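Local coordinates for protein amphiphysin (Drosophila melanogaster, PDB 1URU) that probably senses and binds curved membranes during endocytosis through the crescent-shaped, coiled-coil dimer of its BAR domain, at residues E215-F218 / H219-A223; N62-R65 / C66-A70; H150-Q153 / N154-N158; R140-I143 / D144-Q148. All blocks are in the same frame, centred on the assembly; numbering follows the deposited sequence.

Contact 1 (E215-F218 / H219-A223)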
loop_
_atom_site.group_PDB
_atom_site.type_symbol
_atom_site.label_atom_id
_atom_site.label_comp_id
_atom_site.label_asym_id
_atom_site.label_seq_id
_atom_site.Cartn_x
_atom_site.Cartn_y
_atom_site.Cartn_z
ATOM N N GLU A 215 -4.281 2.345 -13.494
ATOM C CA GLU A 215 -2.948 2.492 -12.948
ATOM C C GLU A 215 -2.240 3.662 -13.626
ATOM O O GLU A 215 -1.708 4.533 -12.967
ATOM C CB GLU A 215 -2.141 1.214 -13.138
ATOM C CG GLU A 215 -2.680 -0.002 -12.403
ATOM C CD GLU A 215 -2.128 -0.172 -10.994
ATOM O OE1 GLU A 215 -1.664 0.794 -10.379
ATOM O OE2 GLU A 215 -2.171 -1.304 -10.496
ATOM N N GLN A 216 -2.266 3.693 -14.948
ATOM C CA GLN A 216 -1.570 4.728 -15.710
ATOM C C GLN A 216 -2.022 6.112 -15.281
ATOM O O GLN A 216 -1.211 6.973 -14.979
ATOM C CB GLN A 216 -1.789 4.525 -17.226
ATOM C CG GLN A 216 -1.985 5.798 -18.095
ATOM C CD GLN A 216 -0.748 6.660 -18.177
ATOM O OE1 GLN A 216 0.356 6.161 -18.397
ATOM N NE2 GLN A 216 -0.925 7.961 -18.001
ATOM N N VAL A 217 -3.333 6.315 -15.260
ATOM C CA VAL A 217 -3.888 7.625 -14.974
ATOM C C VAL A 217 -3.503 8.047 -13.557
ATOM O O VAL A 217 -2.999 9.146 -13.376
ATOM C CB VAL A 217 -5.422 7.642 -15.214
ATOM C CG1 VAL A 217 -6.123 8.681 -14.353
ATOM C CG2 VAL A 217 -5.717 7.885 -16.689
ATOM N N PHE A 218 -3.712 7.163 -12.574
ATOM C CA PHE A 218 -3.355 7.423 -11.165
ATOM C C PHE A 218 -1.892 7.792 -10.980
ATOM O O PHE A 218 -1.560 8.743 -10.279
ATOM C CB PHE A 218 -3.660 6.197 -10.313
ATOM C CG PHE A 218 -2.992 6.204 -8.977
ATOM C CD1 PHE A 218 -3.448 7.035 -7.962
ATOM C CD2 PHE A 218 -1.914 5.362 -8.718
ATOM C CE1 PHE A 218 -2.841 7.037 -6.714
ATOM C CE2 PHE A 218 -1.301 5.349 -7.468
ATOM C CZ PHE A 218 -1.765 6.193 -6.469
ATOM N N HIS A 219 -1.009 7.046 -11.626
ATOM C CA HIS A 219 0.408 7.232 -11.422
ATOM C C HIS A 219 0.908 8.508 -12.096
ATOM O O HIS A 219 1.773 9.189 -11.576
ATOM C CB HIS A 219 1.167 5.994 -11.897
ATOM C CG HIS A 219 1.214 4.902 -10.879
ATOM N ND1 HIS A 219 1.804 5.067 -9.649
ATOM C CD2 HIS A 219 0.731 3.636 -10.898
ATOM C CE1 HIS A 219 1.687 3.947 -8.955
ATOM N NE2 HIS A 219 1.052 3.057 -9.696
ATOM N N ASN A 220 0.333 8.834 -13.242
ATOM C CA ASN A 220 0.777 9.954 -14.043
ATOM C C ASN A 220 0.257 11.273 -13.481
ATOM O O ASN A 220 0.965 12.281 -13.481
ATOM C CB ASN A 220 0.294 9.777 -15.477
ATOM C CG ASN A 220 0.590 10.962 -16.333
ATOM O OD1 ASN A 220 -0.309 11.559 -16.892
ATOM N ND2 ASN A 220 1.867 11.333 -16.424
ATOM N N GLU A 221 -0.984 11.274 -13.006
ATOM C CA GLU A 221 -1.518 12.459 -12.338
ATOM C C GLU A 221 -0.823 12.651 -11.000
ATOM O O GLU A 221 -0.329 13.726 -10.732
ATOM C CB GLU A 221 -3.040 12.385 -12.155
ATOM C CG GLU A 221 -3.871 12.413 -13.439
ATOM C CD GLU A 221 -3.434 13.474 -14.424
ATOM O OE1 GLU A 221 -3.167 14.623 -14.012
ATOM O OE2 GLU A 221 -3.336 13.131 -15.624
ATOM N N THR A 222 -0.754 11.610 -10.180
ATOM C CA THR A 222 -0.003 11.687 -8.927
ATOM C C THR A 222 1.426 12.170 -9.182
ATOM O O THR A 222 2.002 12.816 -8.332
ATOM C CB THR A 222 0.041 10.318 -8.180
ATOM O OG1 THR A 222 -1.263 9.883 -7.807
ATOM C CG2 THR A 222 0.691 10.464 -6.846
ATOM N N ALA A 223 2.007 11.871 -10.341
ATOM C CA ALA A 223 3.368 12.350 -10.625
ATOM C C ALA A 223 3.411 13.873 -10.800
ATOM O O ALA A 223 4.247 14.567 -10.207
ATOM C CB ALA A 223 3.948 11.658 -11.834
#
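Phe218 and His219 form a T-shaped (edge-to-face) pair although they are neighbours in sequence, with ring centroids 4.8 Å apart and planes at 64°. Phe218 CD2 stands 3.7 Å above the imidazole plane of His219, over its centre. The torsions account for this: CG of Phe218 lies anti to its backbone N (chi1 164°), while CG of His219 sits beside its own N. One turn back, the Glu215 side chain bends at chi2 and runs beside His219 in the same direction, placing OE1 3.6 Å from His219 NE2, carboxylate and ring planes 7° apart; the acid may polarise the imidazole. His219 belongs to the dimer face of the BAR domain, its ND1 hydrogen-bonding ND1 of His219 in the second subunit. Phe218 packs within its own subunit, stacked on Phe109 of helix 92-156. A leucine in place of His219 would probably abolish the ND1-ND1 bond between the subunits and deprive Phe218 of the imidazole face its edge approaches. Over one face of the phenyl ring lies Thr222 OG1, 3.4 Å from Phe218 CE1. The same hydroxyl donates to Phe218 O (2.7 Å), which Thr222 N reaches from the opposite face of the carbonyl plane.

Contact 2 (N62-R65 / C66-A70)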
loop_
_atom_site.group_PDB
_atom_site.type_symbol
_atom_site.label_atom_id
_atom_site.label_comp_id
_atom_site.label_asym_id
_atom_site.label_seq_id
_atom_site.Cartn_x
_atom_site.Cartn_y
_atom_site.Cartn_z
ATOM N N ASN A 62 -6.250 -8.936 -2.774
ATOM C CA ASN A 62 -5.156 -8.635 -1.871
ATOM C C ASN A 62 -4.562 -7.264 -2.231
ATOM O O ASN A 62 -4.284 -6.471 -1.356
ATOM C CB ASN A 62 -4.107 -9.753 -1.912
ATOM C CG ASN A 62 -2.952 -9.494 -0.970
ATOM O OD1 ASN A 62 -3.152 -9.344 0.238
ATOM N ND2 ASN A 62 -1.743 -9.411 -1.513
ATOM N N TYR A 63 -4.442 -6.983 -3.531
ATOM C CA TYR A 63 -3.923 -5.714 -4.031
ATOM C C TYR A 63 -4.810 -4.562 -3.619
ATOM O O TYR A 63 -4.324 -3.533 -3.188
ATOM C CB TYR A 63 -3.840 -5.755 -5.534
ATOM C CG TYR A 63 -3.253 -4.533 -6.186
ATOM C CD1 TYR A 63 -1.935 -4.171 -5.957
ATOM C CD2 TYR A 63 -4.004 -3.756 -7.069
ATOM C CE1 TYR A 63 -1.363 -3.058 -6.578
ATOM C CE2 TYR A 63 -3.444 -2.630 -7.699
ATOM C CZ TYR A 63 -2.113 -2.305 -7.449
ATOM O OH TYR A 63 -1.540 -1.231 -8.047
ATOM N N ILE A 64 -6.112 -4.741 -3.723
ATOM C CA ILE A 64 -7.033 -3.661 -3.414
ATOM C C ILE A 64 -6.916 -3.220 -1.951
ATOM O O ILE A 64 -6.774 -2.038 -1.672
ATOM C CB ILE A 64 -8.475 -4.076 -3.664
ATOM C CG1 ILE A 64 -8.681 -4.484 -5.121
ATOM C CG2 ILE A 64 -9.419 -2.950 -3.201
ATOM C CD1 ILE A 64 -9.561 -3.565 -5.896
ATOM N N ARG A 65 -7.021 -4.144 -1.007
ATOM C CA ARG A 65 -6.900 -3.713 0.380
ATOM C C ARG A 65 -5.481 -3.215 0.684
ATOM O O ARG A 65 -5.301 -2.358 1.533
ATOM C CB ARG A 65 -7.394 -4.778 1.384
ATOM C CG ARG A 65 -6.601 -6.027 1.454
ATOM C CD ARG A 65 -6.470 -6.635 2.867
ATOM N NE ARG A 65 -5.253 -7.452 2.882
ATOM C CZ ARG A 65 -4.121 -7.144 3.486
ATOM N NH1 ARG A 65 -4.007 -6.045 4.242
ATOM N NH2 ARG A 65 -3.092 -7.966 3.350
ATOM N N CYS A 66 -4.471 -3.701 -0.022
ATOM C CA CYS A 66 -3.148 -3.158 0.204
ATOM C C CYS A 66 -3.060 -1.715 -0.285
ATOM O O CYS A 66 -2.399 -0.891 0.337
ATOM C CB CYS A 66 -2.065 -4.055 -0.379
ATOM S SG CYS A 66 -1.795 -5.481 0.707
ATOM N N VAL A 67 -3.774 -1.427 -1.369
ATOM C CA VAL A 67 -3.907 -0.090 -1.937
ATOM C C VAL A 67 -4.695 0.832 -0.995
ATOM O O VAL A 67 -4.254 1.940 -0.686
ATOM C CB VAL A 67 -4.673 -0.138 -3.314
ATOM C CG1 VAL A 67 -5.002 1.252 -3.776
ATOM C CG2 VAL A 67 -3.888 -0.929 -4.399
ATOM N N ARG A 68 -5.882 0.379 -0.598
ATOM C CA ARG A 68 -6.749 1.072 0.336
ATOM C C ARG A 68 -5.939 1.511 1.548
ATOM O O ARG A 68 -5.938 2.685 1.903
ATOM C CB ARG A 68 -7.924 0.170 0.774
ATOM C CG ARG A 68 -9.272 0.552 0.158
ATOM C CD ARG A 68 -10.267 -0.609 -0.076
ATOM N NE ARG A 68 -10.951 -0.454 -1.369
ATOM C CZ ARG A 68 -12.109 -1.042 -1.731
ATOM N NH1 ARG A 68 -12.762 -1.848 -0.894
ATOM N NH2 ARG A 68 -12.626 -0.802 -2.941
ATOM N N ALA A 69 -5.231 0.575 2.165
ATOM C CA ALA A 69 -4.398 0.895 3.328
ATOM C C ALA A 69 -3.298 1.920 3.000
ATOM O O ALA A 69 -2.932 2.734 3.860
ATOM C CB ALA A 69 -3.779 -0.364 3.894
ATOM N N ALA A 70 -2.779 1.878 1.773
ATOM C CA ALA A 70 -1.757 2.829 1.334
ATOM C C ALA A 70 -2.323 4.257 1.188
ATOM O O ALA A 70 -1.675 5.236 1.564
ATOM C CB ALA A 70 -1.120 2.357 0.012
#
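Cys66 answers Asn62 across one turn of helix 35-84, its N donating to Asn62 O at 3.1 Å. Its SG lies over one face of the Arg65 guanidinium, 3.9 Å from Arg65 NH2 and displaced toward the rim of the group. Arg65 gets there with CG between its backbone N and carbonyl carbon (chi1 66°) and a bend at chi2, and NH2 also makes a weak bond back to Asn62 OD1. Val67 follows, with N bonded to Tyr63 O and CG2 set over the middle of the Tyr63 ring. The evidence for a CH-pi contact is the position of Val67 CG2, 3.7 Å from the Tyr63 ring centroid and 8° off the ring normal. Both are buried in the helical bundle of the BAR domain, against Phe109 of helix 92-156; Tyr63 also packs on Leu77 of the second subunit, and its OH makes a weak hydrogen bond to Glu215. A serine at Tyr63 would probably remove the ring face under Val67 CG2, opening a gap there, and leave the Glu215 carboxylate without this hydroxyl. Arg68 turns its guanidinium face to Ile64, whose CG2 comes within 3.5 Å of Arg68 NE as the two chains run side by side. Finally Ala69 N donates to Arg65 O.

Contact 3 (H150-Q153 / N154-N158)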
loop_
_atom_site.group_PDB
_atom_site.type_symbol
_atom_site.label_atom_id
_atom_site.label_comp_id
_atom_site.label_asym_id
_atom_site.label_seq_id
_atom_site.Cartn_x
_atom_site.Cartn_y
_atom_site.Cartn_z
ATOM N N HIS A 150 -25.315 -52.031 -18.844
ATOM C CA HIS A 150 -24.921 -53.257 -18.133
ATOM C C HIS A 150 -26.163 -53.967 -17.533
ATOM O O HIS A 150 -26.500 -55.074 -17.961
ATOM C CB HIS A 150 -23.824 -52.914 -17.079
ATOM C CG HIS A 150 -23.715 -53.875 -15.925
ATOM N ND1 HIS A 150 -24.027 -55.217 -16.017
ATOM C CD2 HIS A 150 -23.296 -53.676 -14.650
ATOM C CE1 HIS A 150 -23.832 -55.797 -14.844
ATOM N NE2 HIS A 150 -23.387 -54.884 -13.998
ATOM N N SER A 151 -26.848 -53.318 -16.585
ATOM C CA SER A 151 -28.032 -53.891 -15.910
ATOM C C SER A 151 -29.096 -54.462 -16.868
ATOM O O SER A 151 -29.717 -55.483 -16.559
ATOM C CB SER A 151 -28.675 -52.838 -14.986
ATOM O OG SER A 151 -30.002 -53.181 -14.623
ATOM N N PHE A 152 -29.283 -53.813 -18.023
ATOM C CA PHE A 152 -30.324 -54.176 -18.992
ATOM C C PHE A 152 -29.822 -55.174 -20.064
ATOM O O PHE A 152 -30.630 -55.844 -20.717
ATOM C CB PHE A 152 -30.905 -52.908 -19.651
ATOM C CG PHE A 152 -31.983 -53.189 -20.670
ATOM C CD1 PHE A 152 -33.309 -53.356 -20.276
ATOM C CD2 PHE A 152 -31.662 -53.317 -22.021
ATOM C CE1 PHE A 152 -34.293 -53.632 -21.210
ATOM C CE2 PHE A 152 -32.638 -53.593 -22.953
ATOM C CZ PHE A 152 -33.956 -53.752 -22.547
ATOM N N GLN A 153 -28.503 -55.277 -20.242
ATOM C CA GLN A 153 -27.915 -56.289 -21.128
ATOM C C GLN A 153 -27.929 -57.689 -20.498
ATOM O O GLN A 153 -28.087 -58.679 -21.218
ATOM C CB GLN A 153 -26.487 -55.912 -21.538
ATOM C CG GLN A 153 -26.437 -55.014 -22.776
ATOM C CD GLN A 153 -25.030 -54.544 -23.123
ATOM O OE1 GLN A 153 -24.178 -54.391 -22.245
ATOM N NE2 GLN A 153 -24.790 -54.308 -24.412
ATOM N N ASN A 154 -27.748 -57.770 -19.174
ATOM C CA ASN A 154 -27.940 -59.025 -18.418
ATOM C C ASN A 154 -29.361 -59.137 -17.794
ATOM O O ASN A 154 -29.582 -59.846 -16.805
ATOM C CB ASN A 154 -26.777 -59.286 -17.405
ATOM C CG ASN A 154 -26.860 -58.447 -16.103
ATOM O OD1 ASN A 154 -27.819 -57.710 -15.852
ATOM N ND2 ASN A 154 -25.830 -58.580 -15.266
ATOM N N LEU A 155 -30.297 -58.390 -18.385
ATOM C CA LEU A 155 -31.734 -58.636 -18.283
ATOM C C LEU A 155 -32.182 -59.314 -19.594
ATOM O O LEU A 155 -32.984 -60.252 -19.564
ATOM C CB LEU A 155 -32.486 -57.309 -18.057
ATOM C CG LEU A 155 -33.826 -57.262 -17.286
ATOM C CD1 LEU A 155 -34.877 -58.135 -17.946
ATOM C CD2 LEU A 155 -33.676 -57.642 -15.801
ATOM N N GLN A 156 -31.657 -58.814 -20.727
ATOM C CA GLN A 156 -31.831 -59.407 -22.070
ATOM C C GLN A 156 -31.310 -60.844 -22.100
ATOM O O GLN A 156 -31.929 -61.730 -22.686
ATOM C CB GLN A 156 -31.073 -58.591 -23.150
ATOM C CG GLN A 156 -31.853 -57.412 -23.786
ATOM C CD GLN A 156 -30.987 -56.496 -24.694
ATOM O OE1 GLN A 156 -31.485 -55.932 -25.681
ATOM N NE2 GLN A 156 -29.710 -56.343 -24.348
ATOM N N ALA A 157 -30.159 -61.065 -21.468
ATOM C CA ALA A 157 -29.523 -62.378 -21.464
ATOM C C ALA A 157 -30.278 -63.367 -20.554
ATOM O O ALA A 157 -30.994 -64.245 -21.047
ATOM C CB ALA A 157 -28.035 -62.261 -21.051
ATOM N N ASN A 158 -30.145 -63.191 -19.235
ATOM C CA ASN A 158 -30.599 -64.188 -18.234
ATOM C C ASN A 158 -32.077 -64.598 -18.321
ATOM O O ASN A 158 -32.396 -65.780 -18.142
ATOM C CB ASN A 158 -30.318 -63.692 -16.787
ATOM C CG ASN A 158 -28.859 -63.897 -16.350
ATOM O OD1 ASN A 158 -28.131 -64.716 -16.927
ATOM N ND2 ASN A 158 -28.431 -63.149 -15.333
#
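Asn154 N reaches back to His150 O in a nearly straight bond of 3.2 Å (166° at the hydrogen), and the same four-residue step recurs from Gln156 N to Phe152 O and from Ala157 N to Gln153 O toward the end of helix 92-156, the last bond reaching Ala157 just past it, while Phe152 O takes an additional weak bond from Leu155 N at 3.5 Å. Among the side chains, Phe152 and Gln156 make the main pair. Phe152 holds CG anti to its backbone N (chi1 180°), and the Gln156 chain, extended beyond CG, carries its amide obliquely across the ring, planes 43° apart, with Gln156 CD 3.8 Å from Phe152 CE2. The ring also packs on Thr169 and on Arg172 and Leu175 of helix 172-239, so it is buried while most of its neighbours here are exposed. Gln153 CG touches Gln156 NE2 at 3.9 Å, the two chains crossing. The side chains of His150 and Asn154 are both exposed. With no salt bridge or ring stack between the two segments, the side-chain contacts that can be assigned are mostly van der Waals, and the backbone bonds probably carry most of the order at this distal end.

Contact 4 (R140-I143 / D144-Q148); sequences RKLI and DYDGQ
Leu142 O and Asp146 N make a nearly linear backbone hydrogen bond, 3.0 Å long with 179° at the hydrogen. Asp144 N to Arg140 O, at 3.2 Å, belongs to the same helical ladder. Tyr145 N is shared: it donates to Lys141 O at 3.2 Å and weakly to Leu142 O. Gly147 N closes the series with a weak bond to Ile143 O, bent to 128°. Side-chain van der Waals contact between the segments is sparse. Leu142, with CG anti to its backbone N (chi1 176°), points the same way as Asp146 and sets CD1 3.8 Å from Asp146 OD2, a methyl group resting alongside a carboxylate. Tyr145 meets the earlier segment chiefly through its CB, 3.3 Å from Lys141 O, while its ring leads off toward Arg179 of helix 172-239. Electrostatics enter only at a distance: Lys141 NZ and Asp144 OD1 stand 5.1 Å apart, opposite charges without direct contact, whose attraction is probably mild. Exposed residues include Arg140, Asp144 and Asp146, but also Ile143, whereas Lys141, Leu142 and Tyr145 pack on Thr181, Tyr182 and Arg179. Such a division, with one flank of a long helix against its neighbour and the other at the surface, is characteristic of the arms of a BAR domain, here the pairing of helices 92-156 and 172-239 away from the dimer interface.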
loop_
_atom_site.group_PDB
_atom_site.type_symbol
_atom_site.label_atom_id
_atom_site.label_comp_id
_atom_site.label_asym_id
_atom_site.label_seq_id
_atom_site.Cartn_x
_atom_site.Cartn_y
_atom_site.Cartn_z
ATOM N N ARG A 140 -22.163 -37.698 -13.770
ATOM C CA ARG A 140 -23.062 -38.509 -12.954
ATOM C C ARG A 140 -24.065 -39.259 -13.854
ATOM O O ARG A 140 -24.177 -40.481 -13.792
ATOM C CB ARG A 140 -23.761 -37.576 -11.960
ATOM C CG ARG A 140 -24.686 -38.200 -10.937
ATOM C CD ARG A 140 -25.268 -37.157 -9.979
ATOM N NE ARG A 140 -24.221 -36.217 -9.545
ATOM C CZ ARG A 140 -24.271 -34.875 -9.635
ATOM N NH1 ARG A 140 -25.337 -34.250 -10.148
ATOM N NH2 ARG A 140 -23.234 -34.146 -9.200
ATOM N N LYS A 141 -24.751 -38.509 -14.715
ATOM C CA LYS A 141 -25.689 -39.056 -15.692
ATOM C C LYS A 141 -25.055 -40.137 -16.605
ATOM O O LYS A 141 -25.775 -40.994 -17.144
ATOM C CB LYS A 141 -26.278 -37.928 -16.572
ATOM C CG LYS A 141 -26.922 -36.738 -15.824
ATOM C CD LYS A 141 -28.447 -36.811 -15.718
ATOM C CE LYS A 141 -28.947 -36.745 -14.257
ATOM N NZ LYS A 141 -30.056 -37.720 -14.001
ATOM N N LEU A 142 -23.731 -40.084 -16.781
ATOM C CA LEU A 142 -23.011 -41.053 -17.597
ATOM C C LEU A 142 -22.867 -42.395 -16.864
ATOM O O LEU A 142 -23.211 -43.422 -17.427
ATOM C CB LEU A 142 -21.636 -40.513 -18.031
ATOM C CG LEU A 142 -20.663 -41.417 -18.828
ATOM C CD1 LEU A 142 -21.301 -42.002 -20.052
ATOM C CD2 LEU A 142 -19.403 -40.679 -19.250
ATOM N N ILE A 143 -22.388 -42.409 -15.615
ATOM C CA ILE A 143 -22.274 -43.690 -14.871
ATOM C C ILE A 143 -23.636 -44.326 -14.488
ATOM O O ILE A 143 -23.682 -45.497 -14.108
ATOM C CB ILE A 143 -21.393 -43.574 -13.588
ATOM C CG1 ILE A 143 -22.210 -42.926 -12.447
ATOM C CG2 ILE A 143 -20.030 -42.900 -13.913
ATOM C CD1 ILE A 143 -21.403 -42.441 -11.260
ATOM N N ASP A 144 -24.718 -43.548 -14.551
ATOM C CA ASP A 144 -26.069 -44.057 -14.335
ATOM C C ASP A 144 -26.535 -44.760 -15.615
ATOM O O ASP A 144 -27.177 -45.808 -15.554
ATOM C CB ASP A 144 -27.007 -42.898 -13.957
ATOM C CG ASP A 144 -28.445 -43.352 -13.639
ATOM O OD1 ASP A 144 -29.388 -42.743 -14.197
ATOM O OD2 ASP A 144 -28.734 -44.281 -12.839
ATOM N N TYR A 145 -26.179 -44.179 -16.762
ATOM C CA TYR A 145 -26.589 -44.670 -18.083
ATOM C C TYR A 145 -25.840 -45.936 -18.452
ATOM O O TYR A 145 -26.461 -46.884 -18.920
ATOM C CB TYR A 145 -26.383 -43.571 -19.135
ATOM C CG TYR A 145 -26.295 -43.977 -20.605
ATOM C CD1 TYR A 145 -27.097 -44.978 -21.150
ATOM C CD2 TYR A 145 -25.425 -43.299 -21.468
ATOM C CE1 TYR A 145 -27.002 -45.318 -22.519
ATOM C CE2 TYR A 145 -25.325 -43.620 -22.825
ATOM C CZ TYR A 145 -26.113 -44.627 -23.349
ATOM O OH TYR A 145 -26.007 -44.921 -24.698
ATOM N N ASP A 146 -24.522 -45.950 -18.249
ATOM C CA ASP A 146 -23.709 -47.160 -18.427
ATOM C C ASP A 146 -24.115 -48.197 -17.367
ATOM O O ASP A 146 -24.090 -49.397 -17.626
ATOM C CB ASP A 146 -22.186 -46.861 -18.348
ATOM C CG ASP A 146 -21.557 -46.500 -19.722
ATOM O OD1 ASP A 146 -21.985 -47.045 -20.768
ATOM O OD2 ASP A 146 -20.607 -45.691 -19.852
ATOM N N GLY A 147 -24.519 -47.725 -16.186
ATOM C CA GLY A 147 -24.953 -48.601 -15.110
ATOM C C GLY A 147 -26.272 -49.299 -15.402
ATOM O O GLY A 147 -26.626 -50.250 -14.704
ATOM N N GLN A 148 -27.002 -48.815 -16.413
ATOM C CA GLN A 148 -28.262 -49.419 -16.869
ATOM C C GLN A 148 -28.125 -50.167 -18.194
ATOM O O GLN A 148 -28.967 -51.009 -18.494
ATOM C CB GLN A 148 -29.345 -48.354 -17.000
ATOM C CG GLN A 148 -29.831 -47.859 -15.671
ATOM C CD GLN A 148 -30.964 -46.884 -15.808
ATOM O OE1 GLN A 148 -32.035 -47.242 -16.292
ATOM N NE2 GLN A 148 -30.742 -45.645 -15.381
#

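Contacts 1 and 2 are partly buried and lie on different helices, 172-239 and 35-84, their centres 16 Å apart; both reach the second subunit, and Glu215 with Tyr63 joins them directly. Contacts 3 and 4 are surface contacts that adjoin in sequence on helix 92-156. Their centres are 15 Å apart, and neither segment pair touches the other subunit. The chemistry follows this division. Near the dimer interface, aromatic faces are used, by a T-shaped pair in contact 1 and a CH-pi contact in contact 2. All four share helical backbone bonds; along the arm no ring or CH-pi contact is added to them. Contacts 1 and 3, 72 Å apart between centres, lie on opposite sides of the chain's centre.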